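Local coordinates for antifreeze protein type II (Clupea harengus, PDB 2PY2), which probably binds ice in a calcium-dependent way, using a C-type lectin fold, and so holds back crystal growth in the fluids of the herring, at residues T55-I64 / T115-I124. Sequence-based numbering, arbitrary orientation.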
loop_
_atom_site.group_PDB
_atom_site.type_symbol
_atom_site.label_atom_id
_atom_site.label_comp_id
_atom_site.label_asym_id
_atom_site.label_seq_id
_atom_site.Cartn_x
_atom_site.Cartn_y
_atom_site.Cartn_z
ATOM N N THR A 55 9.693 6.189 1.113
ATOM C CA THR A 55 10.339 5.020 0.526
ATOM C C THR A 55 11.763 5.200 -0.015
ATOM O O THR A 55 12.235 4.387 -0.808
ATOM C CB THR A 55 9.441 4.429 -0.584
ATOM O OG1 THR A 55 9.313 5.364 -1.664
ATOM C CG2 THR A 55 8.056 4.150 -0.026
ATOM N N SER A 56 12.436 6.258 0.431
ATOM C CA SER A 56 13.820 6.558 0.040
ATOM C C SER A 56 13.995 7.072 -1.382
ATOM O O SER A 56 13.069 7.032 -2.197
ATOM C CB SER A 56 14.714 5.328 0.250
ATOM O OG SER A 56 14.698 4.462 -0.874
ATOM N N ALA A 57 15.200 7.563 -1.671
ATOM C CA ALA A 57 15.526 8.104 -2.988
ATOM C C ALA A 57 15.336 7.091 -4.110
ATOM O O ALA A 57 15.222 7.463 -5.280
ATOM C CB ALA A 57 16.968 8.627 -2.994
ATOM N N ASP A 58 15.290 5.811 -3.755
ATOM C CA ASP A 58 15.121 4.750 -4.748
ATOM C C ASP A 58 13.659 4.433 -5.015
ATOM O O ASP A 58 13.346 3.700 -5.951
ATOM C CB ASP A 58 15.810 3.471 -4.284
ATOM C CG ASP A 58 17.206 3.718 -3.792
ATOM O OD1 ASP A 58 17.911 2.729 -3.502
ATOM O OD2 ASP A 58 17.598 4.904 -3.692
ATOM N N LEU A 59 12.769 4.984 -4.192
ATOM C CA LEU A 59 11.336 4.738 -4.340
ATOM C C LEU A 59 11.146 3.232 -4.449
ATOM O O LEU A 59 10.784 2.701 -5.501
ATOM C CB LEU A 59 10.794 5.441 -5.582
ATOM C CG LEU A 59 10.810 6.972 -5.531
ATOM C CD1 LEU A 59 10.257 7.530 -6.842
ATOM C CD2 LEU A 59 9.977 7.452 -4.356
ATOM N N ILE A 60 11.390 2.565 -3.329
ATOM C CA ILE A 60 11.315 1.116 -3.223
ATOM C C ILE A 60 9.909 0.538 -3.351
ATOM O O ILE A 60 8.986 0.982 -2.659
ATOM C CB ILE A 60 11.927 0.668 -1.874
ATOM C CG1 ILE A 60 13.380 1.140 -1.790
ATOM C CG2 ILE A 60 11.885 -0.849 -1.741
ATOM C CD1 ILE A 60 13.968 1.082 -0.391
ATOM N N PRO A 61 9.730 -0.448 -4.251
ATOM C CA PRO A 61 8.438 -1.120 -4.486
ATOM C C PRO A 61 7.896 -1.580 -3.133
ATOM O O PRO A 61 8.605 -2.237 -2.362
ATOM C CB PRO A 61 8.823 -2.284 -5.383
ATOM C CG PRO A 61 9.922 -1.698 -6.214
ATOM C CD PRO A 61 10.758 -0.963 -5.176
ATOM N N SER A 62 6.639 -1.252 -2.850
ATOM C CA SER A 62 6.055 -1.572 -1.554
ATOM C C SER A 62 4.586 -2.008 -1.606
ATOM O O SER A 62 3.826 -1.565 -2.458
ATOM C CB SER A 62 6.147 -0.340 -0.649
ATOM O OG SER A 62 7.485 0.116 -0.500
ATOM N N TRP A 63 4.206 -2.882 -0.681
ATOM C CA TRP A 63 2.820 -3.331 -0.576
ATOM C C TRP A 63 1.980 -2.224 0.059
ATOM O O TRP A 63 2.446 -1.534 0.971
ATOM C CB TRP A 63 2.713 -4.529 0.374
ATOM C CG TRP A 63 3.154 -5.827 -0.161
ATOM C CD1 TRP A 63 4.038 -6.693 0.415
ATOM C CD2 TRP A 63 2.676 -6.464 -1.341
ATOM N NE1 TRP A 63 4.139 -7.831 -0.339
ATOM C CE2 TRP A 63 3.310 -7.721 -1.422
ATOM C CE3 TRP A 63 1.766 -6.097 -2.341
ATOM C CZ2 TRP A 63 3.063 -8.618 -2.463
ATOM C CZ3 TRP A 63 1.522 -6.990 -3.378
ATOM C CH2 TRP A 63 2.168 -8.235 -3.427
ATOM N N ILE A 64 0.755 -2.054 -0.430
ATOM C CA ILE A 64 -0.187 -1.143 0.183
ATOM C C ILE A 64 -1.432 -2.003 0.446
ATOM O O ILE A 64 -1.513 -3.135 -0.028
ATOM C CB ILE A 64 -0.487 0.133 -0.657
ATOM C CG1 ILE A 64 -0.844 -0.199 -2.096
ATOM C CG2 ILE A 64 0.715 1.072 -0.568
ATOM C CD1 ILE A 64 -1.224 1.061 -2.889
ATOM N N THR A 115 -0.253 -7.554 -8.005
ATOM C CA THR A 115 0.733 -8.624 -8.100
ATOM C C THR A 115 0.433 -9.780 -7.159
ATOM O O THR A 115 -0.344 -9.639 -6.223
ATOM C CB THR A 115 2.190 -8.049 -7.870
ATOM O OG1 THR A 115 2.740 -8.498 -6.628
ATOM C CG2 THR A 115 2.171 -6.533 -7.890
ATOM N N PRO A 116 1.010 -10.958 -7.429
ATOM C CA PRO A 116 0.774 -12.121 -6.568
ATOM C C PRO A 116 1.069 -11.761 -5.109
ATOM O O PRO A 116 2.152 -11.284 -4.780
ATOM C CB PRO A 116 1.736 -13.162 -7.132
ATOM C CG PRO A 116 1.759 -12.818 -8.593
ATOM C CD PRO A 116 1.855 -11.317 -8.585
ATOM N N CYS A 117 0.102 -11.996 -4.233
ATOM C CA CYS A 117 0.263 -11.638 -2.829
ATOM C C CYS A 117 1.396 -12.352 -2.108
ATOM O O CYS A 117 1.800 -11.919 -1.033
ATOM C CB CYS A 117 -1.042 -11.874 -2.071
ATOM S SG CYS A 117 -2.513 -11.113 -2.838
ATOM N N THR A 118 1.904 -13.443 -2.678
ATOM C CA THR A 118 2.996 -14.180 -2.042
ATOM C C THR A 118 4.382 -13.576 -2.251
ATOM O O THR A 118 5.351 -14.010 -1.631
ATOM C CB THR A 118 3.030 -15.647 -2.503
ATOM O OG1 THR A 118 2.980 -15.701 -3.932
ATOM C CG2 THR A 118 1.840 -16.407 -1.923
ATOM N N HIS A 119 4.482 -12.575 -3.122
ATOM C CA HIS A 119 5.769 -11.925 -3.385
ATOM C C HIS A 119 6.225 -11.164 -2.154
ATOM O O HIS A 119 5.406 -10.562 -1.468
ATOM C CB HIS A 119 5.634 -10.932 -4.541
ATOM C CG HIS A 119 5.564 -11.577 -5.887
ATOM N ND1 HIS A 119 5.255 -12.910 -6.061
ATOM C CD2 HIS A 119 5.733 -11.065 -7.127
ATOM C CE1 HIS A 119 5.236 -13.189 -7.354
ATOM N NE2 HIS A 119 5.524 -12.087 -8.022
ATOM N N LEU A 120 7.529 -11.157 -1.897
ATOM C CA LEU A 120 8.059 -10.434 -0.741
ATOM C C LEU A 120 8.394 -8.985 -1.092
ATOM O O LEU A 120 9.125 -8.738 -2.043
ATOM C CB LEU A 120 9.338 -11.109 -0.223
ATOM C CG LEU A 120 9.272 -12.568 0.244
ATOM C CD1 LEU A 120 8.146 -12.731 1.234
ATOM C CD2 LEU A 120 9.060 -13.500 -0.934
ATOM N N HIS A 121 7.849 -8.039 -0.331
ATOM C CA HIS A 121 8.133 -6.621 -0.538
ATOM C C HIS A 121 8.077 -5.836 0.763
ATOM O O HIS A 121 7.548 -6.308 1.776
ATOM C CB HIS A 121 7.137 -5.999 -1.519
ATOM C CG HIS A 121 7.312 -6.459 -2.929
ATOM N ND1 HIS A 121 8.456 -6.205 -3.654
ATOM C CD2 HIS A 121 6.486 -7.141 -3.755
ATOM C CE1 HIS A 121 8.326 -6.709 -4.868
ATOM N NE2 HIS A 121 7.141 -7.285 -4.955
ATOM N N SER A 122 8.652 -4.639 0.730
ATOM C CA SER A 122 8.620 -3.745 1.868
ATOM C C SER A 122 7.167 -3.291 1.887
ATOM O O SER A 122 6.402 -3.661 0.999
ATOM C CB SER A 122 9.534 -2.549 1.618
ATOM O OG SER A 122 10.857 -2.993 1.414
ATOM N N SER A 123 6.773 -2.490 2.867
ATOM C CA SER A 123 5.382 -2.070 2.904
ATOM C C SER A 123 5.147 -0.744 3.601
ATOM O O SER A 123 6.026 -0.210 4.281
ATOM C CB SER A 123 4.532 -3.163 3.561
ATOM O OG SER A 123 4.983 -3.441 4.878
ATOM N N ILE A 124 3.946 -0.209 3.409
ATOM C CA ILE A 124 3.562 1.054 4.019
ATOM C C ILE A 124 2.405 0.789 4.964
ATOM O O ILE A 124 1.387 0.234 4.540
ATOM C CB ILE A 124 3.042 2.067 2.978
ATOM C CG1 ILE A 124 3.965 2.109 1.752
ATOM C CG2 ILE A 124 2.885 3.437 3.637
ATOM C CD1 ILE A 124 5.384 2.504 2.051
HETATM O O HOH W 1 10.050 -4.337 -2.024
#
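Trp63 faces Ser123 across two parallel strands and bonds through its N and its O to the residues on either side of Ser123, a short parallel pairing within a C-type lectin fold. Trp63 N gives a nearly straight bond to Ser122 O at 2.9 Å, and Ile124 N returns a longer one, 3.2 Å, to Trp63 O. In the same mixed sheet, residues 62-64 also pair with strand 101-106.

Just before strand 62-64 the two chains separate and a water bridges them. It donates to Pro61 O at 2.6 Å, accepts from Ser122 N at 3.1 Å, and reaches His121 ND1 at the edge of the imidazole, where the backbones are too far apart to bond directly.

Aromatic contacts centre on the Trp63 indole. With CG anti to the carbonyl carbon (chi1 -77°), the indole leaves its strand and runs back along 115-124 to the turn at 116-119. His121 lies over one face: its CB sits 3.9 Å from the centroid of the five-membered ring in a CH-pi contact, and its imidazole stands edge-on, the planes 77° apart. The indole rim meets backbone oxygens instead. His119 O lies near the ring plane, 3.2 Å from NE1, but the bond is weak and bent; Leu23 O is a second weak acceptor. Pro116 O approaches CH2 at the same edge.

Apolar contacts occupy the other side of the sheet, where Ile124 CD1 touches both Thr55 CG2, 3.8 Å away, and Ser62 CB, and Ile124 CG1 lies beside Ile64 CG2 at 4.1 Å.

The indole thus fills the bend leading from the calcium-binding region into strand 121-128, its polar N-H shared between weak acceptors, so packing around the ring probably fixes its position more than hydrogen bonding does.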